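PDB 4RNL: possible galactose mutarotase from Streptomyces platensis subsp. rosaceus, which probably interconverts the alpha and beta anomers of galactose or a related aldose, as aldose 1-epimerases do, though its substrate is not established. Local coordinates for residues V129-V138 against L150-L158; S159-S167 against R333-S341. All blocks are in the same frame, centred on the assembly; numbering follows the deposited sequence.

Interaction 1. Residues V129-V138 against L150-L158; sequences VDGGVQLHRV and LDVRVTYTL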
loop_
_atom_site.group_PDB
_atom_site.type_symbol
_atom_site.label_atom_id
_atom_site.label_comp_id
_atom_site.label_asym_id
_atom_site.label_seq_id
_atom_site.Cartn_x
_atom_site.Cartn_y
_atom_site.Cartn_z
ATOM N N VAL A 129 -17.037 9.452 7.887
ATOM C CA VAL A 129 -17.637 10.038 6.693
ATOM C C VAL A 129 -18.635 9.026 6.148
ATOM O O VAL A 129 -18.697 7.892 6.624
ATOM C CB VAL A 129 -16.578 10.381 5.617
ATOM C CG1 VAL A 129 -15.629 11.476 6.118
ATOM C CG2 VAL A 129 -15.807 9.136 5.202
ATOM N N ASP A 130 -19.425 9.428 5.162
ATOM C CA ASP A 130 -20.369 8.495 4.551
ATOM C C ASP A 130 -19.616 7.287 3.994
ATOM O O ASP A 130 -18.694 7.440 3.199
ATOM C CB ASP A 130 -21.180 9.206 3.463
ATOM C CG ASP A 130 -22.277 8.337 2.885
ATOM O OD1 ASP A 130 -22.994 7.659 3.657
ATOM O OD2 ASP A 130 -22.430 8.334 1.647
ATOM N N GLY A 131 -19.983 6.085 4.445
ATOM C CA GLY A 131 -19.349 4.867 3.957
ATOM C C GLY A 131 -17.975 4.524 4.517
ATOM O O GLY A 131 -17.351 3.552 4.081
ATOM N N GLY A 132 -17.484 5.305 5.477
ATOM C CA GLY A 132 -16.195 4.984 6.069
ATOM C C GLY A 132 -15.561 5.973 7.035
ATOM O O GLY A 132 -16.232 6.620 7.844
ATOM N N VAL A 133 -14.237 6.070 6.950
ATOM C CA VAL A 133 -13.465 6.897 7.867
ATOM C C VAL A 133 -12.418 7.712 7.102
ATOM O O VAL A 133 -11.794 7.224 6.140
ATOM C CB VAL A 133 -12.811 6.032 8.980
ATOM C CG1 VAL A 133 -11.898 4.946 8.367
ATOM C CG2 VAL A 133 -12.023 6.901 9.953
ATOM N N GLN A 134 -12.260 8.972 7.503
ATOM C CA GLN A 134 -11.225 9.833 6.940
ATOM C C GLN A 134 -10.141 10.098 7.976
ATOM O O GLN A 134 -10.431 10.576 9.077
ATOM C CB GLN A 134 -11.841 11.156 6.470
ATOM C CG GLN A 134 -10.851 12.158 5.869
ATOM C CD GLN A 134 -11.554 13.369 5.279
ATOM O OE1 GLN A 134 -11.691 14.400 5.932
ATOM N NE2 GLN A 134 -12.021 13.241 4.041
ATOM N N LEU A 135 -8.896 9.772 7.626
ATOM C CA LEU A 135 -7.746 10.063 8.478
ATOM C C LEU A 135 -7.113 11.379 8.045
ATOM O O LEU A 135 -7.044 11.687 6.854
ATOM C CB LEU A 135 -6.707 8.942 8.383
ATOM C CG LEU A 135 -7.247 7.566 8.762
ATOM C CD1 LEU A 135 -6.121 6.564 8.833
ATOM C CD2 LEU A 135 -7.982 7.627 10.077
ATOM N N HIS A 136 -6.649 12.159 9.012
ATOM C CA HIS A 136 -6.074 13.470 8.713
ATOM C C HIS A 136 -4.864 13.722 9.591
ATOM O O HIS A 136 -4.919 13.504 10.794
ATOM C CB HIS A 136 -7.110 14.567 8.960
ATOM C CG HIS A 136 -6.567 15.955 8.807
ATOM N ND1 HIS A 136 -6.808 16.955 9.724
ATOM C CD2 HIS A 136 -5.797 16.512 7.837
ATOM C CE1 HIS A 136 -6.208 18.068 9.331
ATOM N NE2 HIS A 136 -5.593 17.824 8.186
ATOM N N ARG A 137 -3.775 14.199 8.992
ATOM C CA ARG A 137 -2.598 14.579 9.771
ATOM C C ARG A 137 -1.735 15.530 8.969
ATOM O O ARG A 137 -1.518 15.320 7.777
ATOM C CB ARG A 137 -1.775 13.337 10.141
ATOM C CG ARG A 137 -0.542 13.635 10.986
ATOM C CD ARG A 137 0.283 12.369 11.210
ATOM N NE ARG A 137 1.467 12.620 12.027
ATOM C CZ ARG A 137 2.659 12.940 11.529
ATOM N NH1 ARG A 137 2.827 13.052 10.213
ATOM N NH2 ARG A 137 3.683 13.146 12.352
ATOM N N VAL A 138 -1.252 16.588 9.614
ATOM C CA VAL A 138 -0.274 17.454 8.978
ATOM C C VAL A 138 1.120 16.954 9.320
ATOM O O VAL A 138 1.455 16.801 10.497
ATOM C CB VAL A 138 -0.400 18.893 9.460
ATOM C CG1 VAL A 138 0.665 19.757 8.790
ATOM C CG2 VAL A 138 -1.799 19.421 9.185
ATOM N N LEU A 150 2.962 19.247 5.049
ATOM C CA LEU A 150 2.060 18.543 4.140
ATOM C C LEU A 150 0.765 18.183 4.867
ATOM O O LEU A 150 0.775 17.386 5.799
ATOM C CB LEU A 150 2.732 17.284 3.582
ATOM C CG LEU A 150 1.979 16.562 2.461
ATOM C CD1 LEU A 150 2.024 17.376 1.163
ATOM C CD2 LEU A 150 2.526 15.155 2.237
ATOM N N ASP A 151 -0.338 18.786 4.430
ATOM C CA ASP A 151 -1.660 18.554 5.011
ATOM C C ASP A 151 -2.294 17.374 4.283
ATOM O O ASP A 151 -2.674 17.494 3.119
ATOM C CB ASP A 151 -2.513 19.814 4.827
ATOM C CG ASP A 151 -3.793 19.791 5.651
ATOM O OD1 ASP A 151 -4.100 18.754 6.257
ATOM O OD2 ASP A 151 -4.498 20.820 5.694
ATOM N N VAL A 152 -2.407 16.231 4.959
ATOM C CA VAL A 152 -2.792 14.986 4.290
ATOM C C VAL A 152 -4.116 14.442 4.797
ATOM O O VAL A 152 -4.352 14.400 6.006
ATOM C CB VAL A 152 -1.727 13.878 4.500
ATOM C CG1 VAL A 152 -2.114 12.594 3.745
ATOM C CG2 VAL A 152 -0.356 14.362 4.071
ATOM N N ARG A 153 -4.972 14.015 3.869
ATOM C CA ARG A 153 -6.210 13.329 4.217
ATOM C C ARG A 153 -6.308 12.052 3.407
ATOM O O ARG A 153 -6.112 12.063 2.193
ATOM C CB ARG A 153 -7.434 14.204 3.921
ATOM C CG ARG A 153 -7.654 15.293 4.934
ATOM C CD ARG A 153 -8.905 16.095 4.646
ATOM N NE ARG A 153 -9.174 17.011 5.752
ATOM C CZ ARG A 153 -8.543 18.166 5.932
ATOM N NH1 ARG A 153 -7.607 18.553 5.074
ATOM N NH2 ARG A 153 -8.847 18.931 6.972
ATOM N N VAL A 154 -6.609 10.954 4.082
ATOM C CA VAL A 154 -6.754 9.672 3.410
ATOM C C VAL A 154 -8.108 9.107 3.804
ATOM O O VAL A 154 -8.400 8.936 4.989
ATOM C CB VAL A 154 -5.632 8.700 3.802
ATOM C CG1 VAL A 154 -5.843 7.354 3.121
ATOM C CG2 VAL A 154 -4.272 9.277 3.413
ATOM N N THR A 155 -8.948 8.845 2.807
ATOM C CA THR A 155 -10.324 8.476 3.079
ATOM C C THR A 155 -10.556 7.046 2.639
ATOM O O THR A 155 -10.332 6.701 1.478
ATOM C CB THR A 155 -11.300 9.423 2.359
ATOM O OG1 THR A 155 -11.024 10.777 2.748
ATOM C CG2 THR A 155 -12.751 9.084 2.723
ATOM N N TYR A 156 -11.000 6.219 3.578
ATOM C CA TYR A 156 -11.247 4.804 3.332
ATOM C C TYR A 156 -12.761 4.607 3.336
ATOM O O TYR A 156 -13.408 4.843 4.355
ATOM C CB TYR A 156 -10.664 3.947 4.463
ATOM C CG TYR A 156 -9.162 4.042 4.719
ATOM C CD1 TYR A 156 -8.608 5.168 5.329
ATOM C CD2 TYR A 156 -8.317 2.980 4.410
ATOM C CE1 TYR A 156 -7.236 5.244 5.598
ATOM C CE2 TYR A 156 -6.942 3.048 4.673
ATOM C CZ TYR A 156 -6.416 4.183 5.258
ATOM O OH TYR A 156 -5.060 4.237 5.532
ATOM N N THR A 157 -13.340 4.197 2.212
ATOM C CA THR A 157 -14.784 3.925 2.187
ATOM C C THR A 157 -15.092 2.566 1.583
ATOM O O THR A 157 -14.304 2.011 0.818
ATOM C CB THR A 157 -15.564 4.992 1.421
ATOM O OG1 THR A 157 -14.990 5.154 0.118
ATOM C CG2 THR A 157 -15.507 6.326 2.162
ATOM N N LEU A 158 -16.256 2.039 1.934
ATOM C CA LEU A 158 -16.635 0.706 1.511
ATOM C C LEU A 158 -17.981 0.790 0.831
ATOM O O LEU A 158 -18.897 1.438 1.334
ATOM C CB LEU A 158 -16.719 -0.224 2.730
ATOM C CG LEU A 158 -17.161 -1.670 2.514
ATOM C CD1 LEU A 158 -16.201 -2.402 1.568
ATOM C CD2 LEU A 158 -17.255 -2.398 3.857
#

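Interaction 2. Residues S159-S167 against R333-S341; sequences SAGALRIVS and RSETVYAFS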
loop_
_atom_site.group_PDB
_atom_site.type_symbol
_atom_site.label_atom_id
_atom_site.label_comp_id
_atom_site.label_asym_id
_atom_site.label_seq_id
_atom_site.Cartn_x
_atom_site.Cartn_y
_atom_site.Cartn_z
ATOM N N SER A 159 -18.093 0.154 -0.323
ATOM C CA SER A 159 -19.376 0.037 -1.004
ATOM C C SER A 159 -19.493 -1.378 -1.533
ATOM O O SER A 159 -18.724 -1.766 -2.417
ATOM C CB SER A 159 -19.461 1.030 -2.163
ATOM O OG SER A 159 -20.718 0.936 -2.812
ATOM N N ALA A 160 -20.434 -2.146 -0.987
ATOM C CA ALA A 160 -20.586 -3.557 -1.349
ATOM C C ALA A 160 -19.260 -4.309 -1.226
ATOM O O ALA A 160 -18.700 -4.427 -0.134
ATOM C CB ALA A 160 -21.168 -3.699 -2.763
ATOM N N GLY A 161 -18.738 -4.802 -2.346
ATOM C CA GLY A 161 -17.508 -5.570 -2.306
ATOM C C GLY A 161 -16.242 -4.784 -2.602
ATOM O O GLY A 161 -15.186 -5.381 -2.800
ATOM N N ALA A 162 -16.335 -3.455 -2.629
ATOM C CA ALA A 162 -15.188 -2.638 -3.036
ATOM C C ALA A 162 -14.721 -1.695 -1.936
ATOM O O ALA A 162 -15.512 -0.920 -1.404
ATOM C CB ALA A 162 -15.521 -1.841 -4.295
ATOM N N LEU A 163 -13.429 -1.750 -1.619
ATOM C CA LEU A 163 -12.813 -0.799 -0.693
ATOM C C LEU A 163 -12.117 0.294 -1.494
ATOM O O LEU A 163 -11.261 0.004 -2.332
ATOM C CB LEU A 163 -11.760 -1.498 0.173
ATOM C CG LEU A 163 -10.888 -0.588 1.041
ATOM C CD1 LEU A 163 -11.724 0.032 2.152
ATOM C CD2 LEU A 163 -9.705 -1.367 1.609
ATOM N N ARG A 164 -12.470 1.547 -1.227
ATOM C CA ARG A 164 -11.867 2.669 -1.949
ATOM C C ARG A 164 -10.981 3.483 -1.018
ATOM O O ARG A 164 -11.375 3.816 0.097
ATOM C CB ARG A 164 -12.949 3.569 -2.563
ATOM C CG ARG A 164 -12.406 4.838 -3.221
ATOM C CD ARG A 164 -13.524 5.746 -3.727
ATOM N NE ARG A 164 -13.984 5.364 -5.063
ATOM C CZ ARG A 164 -15.089 4.670 -5.305
ATOM N NH1 ARG A 164 -15.858 4.284 -4.301
ATOM N NH2 ARG A 164 -15.428 4.365 -6.548
ATOM N N ILE A 165 -9.765 3.789 -1.468
ATOM C CA ILE A 165 -8.873 4.633 -0.666
ATOM C C ILE A 165 -8.462 5.843 -1.496
ATOM O O ILE A 165 -7.819 5.692 -2.538
ATOM C CB ILE A 165 -7.597 3.884 -0.215
ATOM C CG1 ILE A 165 -7.963 2.620 0.569
ATOM C CG2 ILE A 165 -6.749 4.779 0.676
ATOM C CD1 ILE A 165 -6.747 1.736 0.923
ATOM N N VAL A 166 -8.848 7.038 -1.050
ATOM C CA VAL A 166 -8.487 8.265 -1.770
ATOM C C VAL A 166 -7.541 9.061 -0.894
ATOM O O VAL A 166 -7.879 9.370 0.249
ATOM C CB VAL A 166 -9.737 9.112 -2.090
ATOM C CG1 VAL A 166 -9.350 10.405 -2.834
ATOM C CG2 VAL A 166 -10.734 8.289 -2.903
ATOM N N SER A 167 -6.357 9.379 -1.414
ATOM C CA SER A 167 -5.378 10.139 -0.643
ATOM C C SER A 167 -5.259 11.541 -1.236
ATOM O O SER A 167 -5.088 11.689 -2.446
ATOM C CB SER A 167 -4.019 9.431 -0.651
ATOM O OG SER A 167 -4.162 8.058 -0.289
ATOM N N ARG A 333 -3.757 14.182 -5.491
ATOM C CA ARG A 333 -4.859 13.233 -5.333
ATOM C C ARG A 333 -4.484 11.890 -5.927
ATOM O O ARG A 333 -4.027 11.803 -7.069
ATOM C CB ARG A 333 -6.148 13.739 -5.987
ATOM C CG ARG A 333 -7.349 12.778 -5.792
ATOM C CD ARG A 333 -8.590 13.196 -6.598
ATOM N NE ARG A 333 -9.768 12.417 -6.209
ATOM C CZ ARG A 333 -10.092 11.237 -6.733
ATOM N NH1 ARG A 333 -9.338 10.696 -7.681
ATOM N NH2 ARG A 333 -11.170 10.593 -6.305
ATOM N N SER A 334 -4.679 10.835 -5.153
ATOM C CA SER A 334 -4.445 9.494 -5.655
ATOM C C SER A 334 -5.608 8.625 -5.217
ATOM O O SER A 334 -6.140 8.805 -4.124
ATOM C CB SER A 334 -3.135 8.942 -5.110
ATOM O OG SER A 334 -2.882 7.670 -5.664
ATOM N N GLU A 335 -6.026 7.696 -6.067
ATOM C CA GLU A 335 -7.179 6.874 -5.735
ATOM C C GLU A 335 -6.952 5.448 -6.184
ATOM O O GLU A 335 -6.573 5.200 -7.330
ATOM C CB GLU A 335 -8.452 7.439 -6.386
ATOM C CG GLU A 335 -9.680 6.528 -6.210
ATOM C CD GLU A 335 -10.932 7.070 -6.890
ATOM O OE1 GLU A 335 -10.828 8.063 -7.634
ATOM O OE2 GLU A 335 -12.025 6.492 -6.688
ATOM N N THR A 336 -7.178 4.517 -5.265
ATOM C CA THR A 336 -7.037 3.101 -5.548
ATOM C C THR A 336 -8.280 2.375 -5.024
ATOM O O THR A 336 -8.806 2.710 -3.960
ATOM C CB THR A 336 -5.725 2.546 -4.945
ATOM O OG1 THR A 336 -4.602 3.200 -5.573
ATOM C CG2 THR A 336 -5.612 1.044 -5.191
ATOM N N VAL A 337 -8.789 1.425 -5.801
ATOM C CA VAL A 337 -9.989 0.694 -5.407
ATOM C C VAL A 337 -9.682 -0.794 -5.434
ATOM O O VAL A 337 -9.142 -1.308 -6.416
ATOM C CB VAL A 337 -11.172 0.972 -6.358
ATOM C CG1 VAL A 337 -12.423 0.231 -5.878
ATOM C CG2 VAL A 337 -11.448 2.469 -6.474
ATOM N N TYR A 338 -10.006 -1.480 -4.341
ATOM C CA TYR A 338 -9.843 -2.920 -4.259
ATOM C C TYR A 338 -11.229 -3.530 -4.388
ATOM O O TYR A 338 -12.011 -3.470 -3.443
ATOM C CB TYR A 338 -9.271 -3.308 -2.896
ATOM C CG TYR A 338 -7.880 -2.782 -2.598
ATOM C CD1 TYR A 338 -7.671 -1.447 -2.265
ATOM C CD2 TYR A 338 -6.787 -3.639 -2.608
ATOM C CE1 TYR A 338 -6.399 -0.974 -1.974
ATOM C CE2 TYR A 338 -5.518 -3.181 -2.311
ATOM C CZ TYR A 338 -5.331 -1.849 -1.998
ATOM O OH TYR A 338 -4.062 -1.401 -1.712
ATOM N N ALA A 339 -11.538 -4.111 -5.544
ATOM C CA ALA A 339 -12.869 -4.675 -5.780
ATOM C C ALA A 339 -12.821 -6.198 -5.722
ATOM O O ALA A 339 -12.180 -6.840 -6.558
ATOM C CB ALA A 339 -13.425 -4.204 -7.128
ATOM N N PHE A 340 -13.501 -6.771 -4.731
ATOM C CA PHE A 340 -13.491 -8.217 -4.534
ATOM C C PHE A 340 -14.717 -8.861 -5.156
ATOM O O PHE A 340 -15.803 -8.280 -5.164
ATOM C CB PHE A 340 -13.408 -8.565 -3.036
ATOM C CG PHE A 340 -12.110 -8.148 -2.392
ATOM C CD1 PHE A 340 -11.938 -6.853 -1.919
ATOM C CD2 PHE A 340 -11.051 -9.046 -2.283
ATOM C CE1 PHE A 340 -10.729 -6.461 -1.338
ATOM C CE2 PHE A 340 -9.853 -8.666 -1.708
ATOM C CZ PHE A 340 -9.685 -7.367 -1.242
ATOM N N SER A 341 -14.536 -10.069 -5.675
ATOM C CA SER A 341 -15.628 -10.838 -6.263
ATOM C C SER A 341 -15.215 -12.294 -6.217
ATOM O O SER A 341 -14.223 -12.635 -5.569
ATOM C CB SER A 341 -15.874 -10.410 -7.708
ATOM O OG SER A 341 -14.712 -10.620 -8.496
HETATM O O HOH W 1 -5.033 6.178 -2.185
#

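Interaction 1. Residues V129-V138 against L150-L158
Val129, at the end of strand 125-129, lays its CG2 methyl against CG2 of Thr155, 3.9 Å away. A type II turn from Val129 to Gly132 leads into strand 132-139, which forms an antiparallel beta hairpin with strand 150-159 in the large sheet of the galactose mutarotase fold. Gly131 O accepts the N-H of Leu158. Gly132 CA comes within 3.3 Å of Tyr156 O in a CA-H...O contact. Val133 then exchanges two backbone hydrogen bonds with Tyr156, and its carbonyl O sits at the edge of the tyrosine ring. On the other face, the extended side chain of Gln134 directs NE2 to Thr155 OG1 (3.0 Å), the acceptor lying close to the amide plane. Leu135 turns back to the face of Val133 and sets CD1 3.7 Å from Tyr156 CE1. At His136 the ring swings toward strand 150-158 because CG stands opposite the backbone N (chi1 174°). The Arg153 guanidinium stacks flat on this ring, centres 3.9 Å apart and planes 14° from parallel. In the ring plane, His136 NE2 donates to the syn lone pair of Asp151 OD1 at 2.6 Å, while Val138 CG2 lies 3.8 Å from that same oxygen.

Interaction 2. Residues S159-S167 against R333-S341
In one of its two conformers, Arg164 forms the salt bridge that crosses this contact to Glu335: NE donates to OE2 at 2.8 Å, with the oxygen in the guanidinium plane and met nearly along its own C-O axis. The arginine chain runs outward beside Val337, then bends at chi3 (-85°), which turns NE toward the carboxylate; the two planar groups stand 57° apart. The other oxygen of Glu335 is held from within its own strand. Arg333 NH1 and NH2 both donate end-on to OE1, from the same face of the carboxylate, so in this conformer one buried acid links two arginines and its rotation is restrained at both oxygens.

A single backbone bond, Phe340 N to Gly161 O, is followed by pairs tying Leu163 to Tyr338, Ile165 to Thr336 and Ser167 to Ser334. These are two central antiparallel strands of the large sheet in the mutarotase beta-sandwich, 162-171 and 332-342, neighbours although 165 residues lie between the segments. A water donates to Ile165 O at 2.9 Å and is hydrogen-bonded to Ser167 OG at 2.8 Å.

Side-chain packing occupies both faces. On the same face as the salt bridges, Ala162 CB meets Val337 CG1 at 4.0 Å, and Val166 CG1 lies over one face of the Arg333 guanidinium, 3.9 Å from NH2. Across the sheet, Ile165 CD1 approaches Tyr338 CE1 at 4.0 Å; Asn181 of strand 180-185 packs on both side chains. Carbonyl oxygens, by contrast, meet ring edges: Leu163 O that of Tyr338, Gly161 O that of Phe340, 3.7 Å from Phe340 CD1.

Interactions 1 and 2 are successive pairings in one antiparallel sheet: 150-158 runs directly into 159-167, and Thr157 O with Arg164 N and Thr155 N with Val166 O probably form hydrogen bonds between them. Interaction 1 lies nearer the sheet's outer strand 125-129; interaction 2 is further in, where 332-342 continues the sheet to 268-274. Both are partly buried and divide their chemistry by face. One buried face is continuous through Val154 CG1 against Ile165 CG2. On the other, more exposed face, interaction 1 carries a histidine-carboxylate bond with a stacked arginine, whereas interaction 2 has a buried glutamate that bridges two arginines in one conformer of Arg164.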